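Local atomic coordinates of putative oxidoreductase with NAD(P)-binding Rossmann-fold domain (Clostridium difficile, PDB entry 3UUW), a protein that probably binds NAD(P) in a Rossmann-fold domain and uses it to oxidise or reduce a substrate, as in the GFO/IDH/MocA family of dehydrogenases. Residues I277-E281 with N282-P286; I110-S113 with T114-L118; T27-E30 with R31-F34. All blocks are in the same frame, centred on the assembly; numbering follows the deposited sequence.

In the fold
All three contacts are local, each between consecutive runs of chain. Contacts 1 and 2 do the same job on two helices, 269-281 and 103-116: backbone amides fold back on carbonyls in a Schellman motif, with an asparagine at positive phi, mostly near the surface. The two are linked through N119, just beyond contact 2, whose side-chain amide reaches I284 O of contact 1. Contact 3 is the buried one, with four of its six touching residues buried. It turns the chain from helix 16-26 into strand 33-38 and relies on aromatic packing and on bonds to K5 and a second subunit. It meets contact 1 directly, where I277 packs on F32 and R31.

Contact 1 (I277-E281 with N282-P286); sequences IDCIE and NNIKP
The sulfur of C279 lies against P286, with SG 3.8 Å from P286 CA and 4.0 Å from P286 CB. This is the tight side of the turn. C279 turns SG away from its own carbonyl carbon (chi1 -72°), and the proline comes back to meet it once the chain has passed the end of the helix. Beside it I284, though itself exposed, reaches the cysteine with its CG1 branch, 4.0 Å from C279 CB. Both C279 and P286 are buried, and the backbone locks them in place: the amide of I284 is bonded to C279 O at 3.0 Å, with a nearly straight N-H...O angle of 175°. Elsewhere on the helix, I277 and I280 pack on C69 of strand 69-72, while I284 O is taken by the side-chain amide of N119.

The other side is more exposed. E281, N282 and N283 lie there, held mainly by backbone, though E281 also touches N6 and I7. N282 N reaches D278 O at 2.9 Å, the last ordinary bond of the helix. N283 N is 3.3 Å from I280 O but comes in above the carbonyl plane, 71° out of it, so this bond misses the lone pairs. With N283 at positive phi as the C-prime residue, the paired bonds of I284 and N283 form a Schellman motif that ends helix 269-281.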
ATOM      1  N   ILE A 277      -9.928 -34.321  11.972  1.00 15.16           N
ATOM      2  CA  ILE A 277      -9.664 -35.703  11.586  1.00 15.92           C
ATOM      3  C   ILE A 277      -8.443 -36.273  12.310  1.00 15.40           C
ATOM      4  O   ILE A 277      -8.481 -37.399  12.791  1.00 16.14           O
ATOM      5  CB  ILE A 277      -9.472 -35.803  10.069  1.00 16.56           C
ATOM      6  CG1 ILE A 277     -10.732 -35.378   9.324  1.00 18.62           C
ATOM      7  CG2 ILE A 277      -9.039 -37.208   9.634  1.00 18.81           C
ATOM      8  CD1 ILE A 277     -11.941 -36.308   9.532  1.00 20.92           C
ATOM      9  N   ASP A 278      -7.370 -35.498  12.372  0.60 15.03           N
ATOM     10  CA  ASP A 278      -6.128 -35.952  13.038  0.60 16.18           C
ATOM     11  C   ASP A 278      -6.373 -36.321  14.485  0.60 16.54           C
ATOM     12  O   ASP A 278      -5.826 -37.298  14.982  0.60 16.68           O
ATOM     13  CB  ASP A 278      -5.033 -34.877  12.967  0.60 17.44           C
ATOM     14  CG  ASP A 278      -4.400 -34.753  11.585  0.60 21.19           C
ATOM     15  OD1 ASP A 278      -4.545 -35.672  10.762  0.60 27.53           O
ATOM     16  OD2 ASP A 278      -3.733 -33.728  11.336  0.60 27.48           O
ATOM     17  N   CYS A 279      -7.204 -35.547  15.163  1.00 16.69           N
ATOM     18  CA  CYS A 279      -7.508 -35.805  16.570  1.00 17.34           C
ATOM     19  C   CYS A 279      -8.253 -37.124  16.756  1.00 17.68           C
ATOM     20  O   CYS A 279      -8.017 -37.850  17.741  1.00 18.76           O
ATOM     21  CB  CYS A 279      -8.270 -34.640  17.189  1.00 16.33           C
ATOM     22  SG  CYS A 279      -7.244 -33.176  17.458  1.00 18.54           S
ATOM     23  N   ILE A 280      -9.140 -37.438  15.817  1.00 17.18           N
ATOM     24  CA  ILE A 280      -9.809 -38.723  15.827  1.00 18.16           C
ATOM     25  C   ILE A 280      -8.762 -39.827  15.639  1.00 18.34           C
ATOM     26  O   ILE A 280      -8.748 -40.823  16.370  1.00 18.97           O
ATOM     27  CB  ILE A 280     -10.880 -38.805  14.734  1.00 18.86           C
ATOM     28  CG1 ILE A 280     -12.047 -37.871  15.094  1.00 18.05           C
ATOM     29  CG2 ILE A 280     -11.389 -40.248  14.589  1.00 18.53           C
ATOM     30  CD1 ILE A 280     -13.017 -37.538  13.936  1.00 21.43           C
ATOM     31  N   GLU A 281      -7.890 -39.643  14.657  1.00 19.22           N
ATOM     32  CA  GLU A 281      -6.831 -40.606  14.379  1.00 20.55           C
ATOM     33  C   GLU A 281      -5.952 -40.890  15.595  1.00 20.39           C
ATOM     34  O   GLU A 281      -5.563 -42.040  15.838  1.00 21.37           O
ATOM     35  CB  GLU A 281      -5.967 -40.108  13.222  1.00 21.85           C
ATOM     36  CG  GLU A 281      -4.758 -40.985  12.914  1.00 26.78           C
ATOM     37  CD  GLU A 281      -5.120 -42.366  12.388  1.00 34.85           C
ATOM     38  OE1 GLU A 281      -6.179 -42.520  11.734  1.00 39.02           O
ATOM     39  OE2 GLU A 281      -4.309 -43.303  12.617  1.00 37.69           O
ATOM     40  N   ASN A 282      -5.660 -39.854  16.374  1.00 19.24           N
ATOM     41  CA  ASN A 282      -4.729 -39.982  17.486  1.00 20.04           C
ATOM     42  C   ASN A 282      -5.387 -40.101  18.851  1.00 20.58           C
ATOM     43  O   ASN A 282      -4.706 -40.022  19.866  1.00 22.06           O
ATOM     44  CB  ASN A 282      -3.763 -38.798  17.452  1.00 20.41           C
ATOM     45  CG  ASN A 282      -2.820 -38.872  16.289  1.00 23.71           C
ATOM     46  OD1 ASN A 282      -2.862 -38.038  15.373  1.00 29.61           O
ATOM     47  ND2 ASN A 282      -1.970 -39.885  16.300  1.00 24.43           N
ATOM     48  N   ASN A 283      -6.708 -40.259  18.877  1.00 20.38           N
ATOM     49  CA  ASN A 283      -7.457 -40.444  20.131  1.00 22.52           C
ATOM     50  C   ASN A 283      -7.266 -39.301  21.140  1.00 22.07           C
ATOM     51  O   ASN A 283      -7.058 -39.540  22.345  1.00 23.81           O
ATOM     52  CB  ASN A 283      -7.066 -41.767  20.794  1.00 21.42           C
ATOM     53  CG  ASN A 283      -7.943 -42.109  21.983  1.00 28.72           C
ATOM     54  OD1 ASN A 283      -9.147 -41.829  21.982  1.00 32.51           O
ATOM     55  ND2 ASN A 283      -7.348 -42.704  23.008  1.00 31.88           N
ATOM     56  N   ILE A 284      -7.366 -38.075  20.647  1.00 22.23           N
ATOM     57  CA  ILE A 284      -7.209 -36.890  21.487  1.00 21.92           C
ATOM     58  C   ILE A 284      -8.298 -35.897  21.183  1.00 20.38           C
ATOM     59  O   ILE A 284      -9.015 -36.009  20.181  1.00 19.48           O
ATOM     60  CB  ILE A 284      -5.846 -36.226  21.301  1.00 22.56           C
ATOM     61  CG1 ILE A 284      -5.593 -35.892  19.834  1.00 22.44           C
ATOM     62  CG2 ILE A 284      -4.757 -37.156  21.845  1.00 25.92           C
ATOM     63  CD1 ILE A 284      -4.229 -35.242  19.562  1.00 29.46           C
ATOM     64  N   LYS A 285      -8.423 -34.936  22.089  1.00 21.48           N
ATOM     65  CA  LYS A 285      -9.403 -33.873  21.972  1.00 21.56           C
ATOM     66  C   LYS A 285      -8.802 -32.610  21.317  1.00 21.10           C
ATOM     67  O   LYS A 285      -7.737 -32.173  21.707  1.00 21.78           O
ATOM     68  CB  LYS A 285      -9.886 -33.498  23.369  1.00 22.89           C
ATOM     69  CG  LYS A 285     -10.587 -34.584  24.125  1.00 27.40           C
ATOM     70  CD  LYS A 285     -11.060 -34.042  25.480  1.00 32.30           C
ATOM     71  CE  LYS A 285     -11.854 -35.078  26.262  1.00 36.66           C
ATOM     72  NZ  LYS A 285     -12.445 -34.475  27.503  1.00 40.87           N
ATOM     73  N   PRO A 286      -9.507 -31.993  20.339  1.00 20.21           N
ATOM     74  CA  PRO A 286      -9.000 -30.706  19.788  1.00 20.63           C
ATOM     75  C   PRO A 286      -9.051 -29.609  20.846  1.00 20.66           C
ATOM     76  O   PRO A 286      -9.817 -29.754  21.773  1.00 19.64           O
ATOM     77  CB  PRO A 286      -9.942 -30.401  18.613  1.00 22.12           C
ATOM     78  CG  PRO A 286     -11.033 -31.408  18.655  1.00 20.54           C
ATOM     79  CD  PRO A 286     -10.707 -32.491  19.650  1.00 20.66           C
TER

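Contact 2 (I110-S113 with T114-L118); sequences IELS and TKKNL
I110 O takes two donors here, one through the backbone and one through a side chain. The amide of T114 bonds to it at 3.0 Å as part of the ordinary helical pattern. S113 OG donates to the same oxygen at 2.7 Å, because its chi1 of 78° swings the hydroxyl between its own backbone N and carbonyl carbon, back over the preceding turn. A buried serine hydroxyl is thereby satisfied inside its own helix.

The remaining backbone bonds follow the helix to its end. K115 N reaches E111 O and K116 N reaches L112 O. K116 N also makes a weak bond to S113 O at 3.2 Å, but the stronger partner of that oxygen is L118 N, at 2.9 Å and with an N-H...O angle of 170°. N117, at positive phi, adds a second bond back into the last turn, from its N to T114 O at 3.1 Å.

Water supplies the side-chain link on the exposed side. One water donates to E111 OE1 at 2.8 Å and to T114 OG1 at 2.7 Å, joining two oxygens that are themselves 3.6 Å apart. The glutamate chain, bent at chi2, is what brings the carboxylate to that spot.

Apolar contact across the segments is slight. The CD1 methyl of L112 only brushes the aliphatic chains of K116 (CG) and K115 (CD), and L112, S113 and L118 all rest on L87 of helix 79-88, while I110 packs on L99 and I294. The whole is a Schellman motif closing helix 103-116, which joins strand 92-95 to strand 120-122 in a beta-alpha-beta unit of the Rossmann fold.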
ATOM      1  N   ILE A 110     -22.221 -30.952  25.025  1.00 14.43           N
ATOM      2  CA  ILE A 110     -20.838 -31.190  25.443  1.00 15.88           C
ATOM      3  C   ILE A 110     -20.785 -32.368  26.403  1.00 17.13           C
ATOM      4  O   ILE A 110     -19.924 -33.274  26.278  1.00 17.52           O
ATOM      5  CB  ILE A 110     -20.182 -29.909  26.046  1.00 15.04           C
ATOM      6  CG1 ILE A 110     -19.918 -28.888  24.921  1.00 16.00           C
ATOM      7  CG2 ILE A 110     -18.860 -30.262  26.805  1.00 16.80           C
ATOM      8  CD1 ILE A 110     -19.785 -27.413  25.438  1.00 14.96           C
ATOM      9  N   GLU A 111     -21.693 -32.392  27.377  1.00 17.57           N
ATOM     10  CA  GLU A 111     -21.678 -33.491  28.332  1.00 18.39           C
ATOM     11  C   GLU A 111     -22.008 -34.812  27.656  1.00 18.08           C
ATOM     12  O   GLU A 111     -21.372 -35.831  27.954  1.00 17.36           O
ATOM     13  CB  GLU A 111     -22.599 -33.223  29.515  1.00 19.92           C
ATOM     14  CG  GLU A 111     -22.120 -32.061  30.373  1.00 23.48           C
ATOM     15  CD  GLU A 111     -20.656 -32.196  30.797  1.00 27.08           C
ATOM     16  OE1 GLU A 111     -20.273 -33.293  31.256  1.00 29.01           O
ATOM     17  OE2 GLU A 111     -19.900 -31.197  30.670  1.00 27.13           O
ATOM     18  N   LEU A 112     -22.963 -34.801  26.743  1.00 16.42           N
ATOM     19  CA  LEU A 112     -23.290 -36.021  25.984  1.00 17.95           C
ATOM     20  C   LEU A 112     -22.054 -36.519  25.220  1.00 17.43           C
ATOM     21  O   LEU A 112     -21.717 -37.714  25.277  1.00 18.16           O
ATOM     22  CB  LEU A 112     -24.471 -35.783  25.040  1.00 18.64           C
ATOM     23  CG  LEU A 112     -24.931 -36.977  24.207  1.00 22.68           C
ATOM     24  CD1 LEU A 112     -25.275 -38.172  25.087  1.00 26.65           C
ATOM     25  CD2 LEU A 112     -26.134 -36.584  23.325  1.00 26.55           C
ATOM     26  N   SER A 113     -21.322 -35.610  24.590  1.00 16.20           N
ATOM     27  CA  SER A 113     -20.125 -35.994  23.834  1.00 16.22           C
ATOM     28  C   SER A 113     -19.063 -36.619  24.754  1.00 17.76           C
ATOM     29  O   SER A 113     -18.471 -37.642  24.441  1.00 18.01           O
ATOM     30  CB  SER A 113     -19.566 -34.792  23.054  1.00 16.55           C
ATOM     31  OG  SER A 113     -18.826 -33.890  23.889  1.00 17.63           O
ATOM     32  N   THR A 114     -18.854 -36.039  25.928  1.00 18.10           N
ATOM     33  CA  THR A 114     -17.835 -36.569  26.826  1.00 21.04           C
ATOM     34  C   THR A 114     -18.253 -37.954  27.399  1.00 22.13           C
ATOM     35  O   THR A 114     -17.416 -38.854  27.528  1.00 23.81           O
ATOM     36  CB  THR A 114     -17.474 -35.541  27.917  1.00 21.75           C
ATOM     37  OG1 THR A 114     -18.617 -35.241  28.692  1.00 28.84           O
ATOM     38  CG2 THR A 114     -16.930 -34.289  27.321  1.00 24.11           C
ATOM     39  N   LYS A 115     -19.542 -38.136  27.684  1.00 21.21           N
ATOM     40  CA  LYS A 115     -20.046 -39.427  28.130  1.00 23.53           C
ATOM     41  C   LYS A 115     -19.763 -40.509  27.080  1.00 23.74           C
ATOM     42  O   LYS A 115     -19.383 -41.641  27.430  1.00 24.85           O
ATOM     43  CB  LYS A 115     -21.554 -39.340  28.359  1.00 24.18           C
ATOM     44  CG  LYS A 115     -22.231 -40.656  28.702  1.00 30.65           C
ATOM     45  CD  LYS A 115     -23.735 -40.515  28.511  1.00 35.96           C
ATOM     46  CE  LYS A 115     -24.463 -41.832  28.685  1.00 42.09           C
ATOM     47  NZ  LYS A 115     -25.899 -41.687  28.308  1.00 45.03           N
ATOM     48  N   LYS A 116     -19.915 -40.149  25.799  1.00 22.58           N
ATOM     49  CA  LYS A 116     -19.743 -41.098  24.694  1.00 24.31           C
ATOM     50  C   LYS A 116     -18.287 -41.215  24.225  1.00 25.26           C
ATOM     51  O   LYS A 116     -17.982 -42.002  23.327  1.00 27.58           O
ATOM     52  CB  LYS A 116     -20.650 -40.692  23.513  1.00 24.52           C
ATOM     53  CG  LYS A 116     -22.156 -40.688  23.807  1.00 28.99           C
ATOM     54  CD  LYS A 116     -22.729 -42.067  23.976  1.00 33.37           C
ATOM     55  CE  LYS A 116     -22.803 -42.827  22.658  1.00 35.84           C
ATOM     56  NZ  LYS A 116     -23.246 -44.228  22.893  1.00 39.28           N
ATOM     57  N   ASN A 117     -17.395 -40.444  24.845  1.00 23.47           N
ATOM     58  CA  ASN A 117     -15.996 -40.358  24.450  1.00 24.56           C
ATOM     59  C   ASN A 117     -15.864 -39.938  22.985  1.00 22.89           C
ATOM     60  O   ASN A 117     -15.118 -40.545  22.192  1.00 22.58           O
ATOM     61  CB  ASN A 117     -15.250 -41.660  24.719  1.00 26.88           C
ATOM     62  CG  ASN A 117     -13.945 -41.403  25.402  1.00 33.78           C
ATOM     63  OD1 ASN A 117     -12.922 -41.187  24.754  1.00 41.39           O
ATOM     64  ND2 ASN A 117     -13.987 -41.333  26.740  1.00 37.99           N
ATOM     65  N   LEU A 118     -16.595 -38.881  22.638  1.00 19.44           N
ATOM     66  CA  LEU A 118     -16.598 -38.350  21.283  1.00 18.99           C
ATOM     67  C   LEU A 118     -16.189 -36.880  21.275  1.00 18.49           C
ATOM     68  O   LEU A 118     -16.411 -36.156  22.249  1.00 18.93           O
ATOM     69  CB  LEU A 118     -17.996 -38.467  20.689  1.00 18.39           C
ATOM     70  CG  LEU A 118     -18.525 -39.884  20.533  1.00 20.60           C
ATOM     71  CD1 LEU A 118     -20.016 -39.836  20.167  1.00 21.73           C
ATOM     72  CD2 LEU A 118     -17.724 -40.671  19.489  1.00 24.51           C
TER
HETATM   73  O   HOH W   1     -20.363 -36.033  30.613  1.00 30.06           O

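Contact 3 (T27-E30 with R31-F34); sequences TKSE and RFEF
S29 OG is gripped from outside by L26 O and by R53 NH1 of the second subunit, and it lies in the F34 ring plane at its edge, 3.7 Å from F34 CD2 and closer still to F34 CB. S29 is the centre of an inverse gamma turn, on the way from helix 16-26 to strand 33-38, an outermost strand of the parallel Rossmann sheet within this chain. The carbonyls of S29 and F32 come close together, S29 O to F32 O 3.2 Å; the amine of K5 bonds to both, which would offset their mutual repulsion. F32 has its ring swung between its own backbone N and carbonyl carbon (chi1 54°), which brings it obliquely to S29, CE1 3.6 Å from S29 CB.

Farther out, E30 and R31 make only a long salt bridge, OE2 to NH1 3.8 Å, their carboxylate and guanidinium planes 43° apart. The other carboxylate oxygen, E30 OE1, pairs with K47 of the second subunit, so the glutamate is shared across the interface. On the buried side T27 turns its hydroxyl to L23 O, and its methyl CG2 lies 3.9 Å from F34 CE2.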
ATOM      1  N   THR A  27     -13.385 -33.018  -0.307  1.00 19.21           N
ATOM      2  CA  THR A  27     -13.589 -33.893  -1.451  1.00 19.58           C
ATOM      3  C   THR A  27     -12.288 -34.433  -2.023  1.00 22.18           C
ATOM      4  O   THR A  27     -12.338 -35.339  -2.863  1.00 22.85           O
ATOM      5  CB  THR A  27     -14.453 -33.232  -2.537  1.00 19.47           C
ATOM      6  OG1 THR A  27     -13.856 -32.001  -2.924  1.00 20.52           O
ATOM      7  CG2 THR A  27     -15.881 -32.998  -2.007  1.00 19.99           C
ATOM      8  N   LYS A  28     -11.146 -33.853  -1.603  1.00 21.77           N
ATOM      9  CA  LYS A  28      -9.813 -34.425  -1.846  1.00 22.08           C
ATOM     10  C   LYS A  28      -9.576 -35.219  -0.556  1.00 21.96           C
ATOM     11  O   LYS A  28      -8.993 -34.735   0.435  1.00 20.76           O
ATOM     12  CB  LYS A  28      -8.763 -33.349  -2.074  1.00 23.10           C
ATOM     13  CG  LYS A  28      -7.406 -33.904  -2.407  1.00 26.73           C
ATOM     14  CD  LYS A  28      -6.399 -32.799  -2.578  1.00 28.98           C
ATOM     15  CE  LYS A  28      -5.073 -33.362  -2.965  1.00 35.43           C
ATOM     16  NZ  LYS A  28      -5.133 -34.029  -4.279  1.00 41.46           N
ATOM     17  N   SER A  29     -10.108 -36.428  -0.560  1.00 21.08           N
ATOM     18  CA  SER A  29     -10.255 -37.202   0.662  1.00 20.40           C
ATOM     19  C   SER A  29      -9.036 -38.048   0.939  1.00 21.84           C
ATOM     20  O   SER A  29      -9.050 -39.239   0.704  1.00 24.08           O
ATOM     21  CB  SER A  29     -11.525 -38.046   0.547  1.00 20.37           C
ATOM     22  OG  SER A  29     -12.642 -37.227   0.148  1.00 19.80           O
ATOM     23  N   GLU A  30      -7.987 -37.411   1.442  1.00 21.15           N
ATOM     24  CA  GLU A  30      -6.683 -38.069   1.645  1.00 23.13           C
ATOM     25  C   GLU A  30      -6.553 -38.901   2.918  1.00 24.15           C
ATOM     26  O   GLU A  30      -5.922 -39.972   2.906  1.00 27.23           O
ATOM     27  CB  GLU A  30      -5.559 -37.018   1.639  1.00 24.22           C
ATOM     28  CG  GLU A  30      -5.380 -36.246   0.354  1.00 28.67           C
ATOM     29  CD  GLU A  30      -4.196 -35.271   0.404  1.00 35.34           C
ATOM     30  OE1 GLU A  30      -3.367 -35.296  -0.525  1.00 40.49           O
ATOM     31  OE2 GLU A  30      -4.077 -34.492   1.380  1.00 37.54           O
ATOM     32  N   ARG A  31      -7.124 -38.414   4.012  1.00 23.54           N
ATOM     33  CA  ARG A  31      -6.928 -39.040   5.334  1.00 26.01           C
ATOM     34  C   ARG A  31      -8.174 -39.730   5.887  1.00 24.39           C
ATOM     35  O   ARG A  31      -8.242 -40.065   7.076  1.00 24.61           O
ATOM     36  CB  ARG A  31      -6.486 -37.971   6.308  1.00 27.37           C
ATOM     37  CG  ARG A  31      -5.177 -37.263   5.938  1.00 33.15           C
ATOM     38  CD  ARG A  31      -3.976 -38.181   6.033  1.00 41.38           C
ATOM     39  NE  ARG A  31      -2.721 -37.444   6.220  1.00 50.28           N
ATOM     40  CZ  ARG A  31      -2.059 -36.780   5.266  1.00 53.33           C
ATOM     41  NH1 ARG A  31      -2.525 -36.716   4.015  1.00 54.99           N
ATOM     42  NH2 ARG A  31      -0.929 -36.154   5.573  1.00 55.26           N
ATOM     43  N   PHE A  32      -9.161 -39.927   5.032  1.00 22.06           N
ATOM     44  CA  PHE A  32     -10.411 -40.551   5.426  1.00 21.62           C
ATOM     45  C   PHE A  32     -11.145 -41.007   4.189  1.00 22.15           C
ATOM     46  O   PHE A  32     -10.778 -40.634   3.058  1.00 22.46           O
ATOM     47  CB  PHE A  32     -11.308 -39.558   6.199  1.00 19.68           C
ATOM     48  CG  PHE A  32     -11.547 -38.273   5.461  1.00 20.27           C
ATOM     49  CD1 PHE A  32     -12.495 -38.186   4.456  1.00 20.35           C
ATOM     50  CD2 PHE A  32     -10.785 -37.147   5.752  1.00 19.53           C
ATOM     51  CE1 PHE A  32     -12.679 -37.012   3.751  1.00 20.11           C
ATOM     52  CE2 PHE A  32     -10.963 -35.968   5.056  1.00 22.33           C
ATOM     53  CZ  PHE A  32     -11.903 -35.901   4.047  1.00 19.52           C
ATOM     54  N   GLU A  33     -12.167 -41.829   4.395  1.00 22.24           N
ATOM     55  CA  GLU A  33     -13.071 -42.208   3.329  1.00 23.65           C
ATOM     56  C   GLU A  33     -14.293 -41.299   3.416  1.00 22.29           C
ATOM     57  O   GLU A  33     -14.893 -41.187   4.492  1.00 20.91           O
ATOM     58  CB  GLU A  33     -13.515 -43.661   3.480  1.00 25.74           C
ATOM     59  CG  GLU A  33     -14.380 -44.147   2.335  1.00 30.20           C
ATOM     60  CD  GLU A  33     -14.938 -45.558   2.519  1.00 39.74           C
ATOM     61  OE1 GLU A  33     -14.776 -46.155   3.605  1.00 43.06           O
ATOM     62  OE2 GLU A  33     -15.556 -46.058   1.554  1.00 45.63           O
ATOM     63  N   PHE A  34     -14.653 -40.647   2.305  1.00 21.00           N
ATOM     64  CA  PHE A  34     -15.848 -39.786   2.232  1.00 21.34           C
ATOM     65  C   PHE A  34     -17.023 -40.721   1.890  1.00 22.67           C
ATOM     66  O   PHE A  34     -17.318 -40.993   0.724  1.00 22.49           O
ATOM     67  CB  PHE A  34     -15.667 -38.675   1.187  1.00 21.08           C
ATOM     68  CG  PHE A  34     -16.549 -37.460   1.405  1.00 20.39           C
ATOM     69  CD1 PHE A  34     -17.813 -37.568   1.952  1.00 22.74           C
ATOM     70  CD2 PHE A  34     -16.118 -36.215   1.007  1.00 20.64           C
ATOM     71  CE1 PHE A  34     -18.613 -36.426   2.135  1.00 19.79           C
ATOM     72  CE2 PHE A  34     -16.911 -35.082   1.174  1.00 22.26           C
ATOM     73  CZ  PHE A  34     -18.164 -35.193   1.751  1.00 20.19           C
TER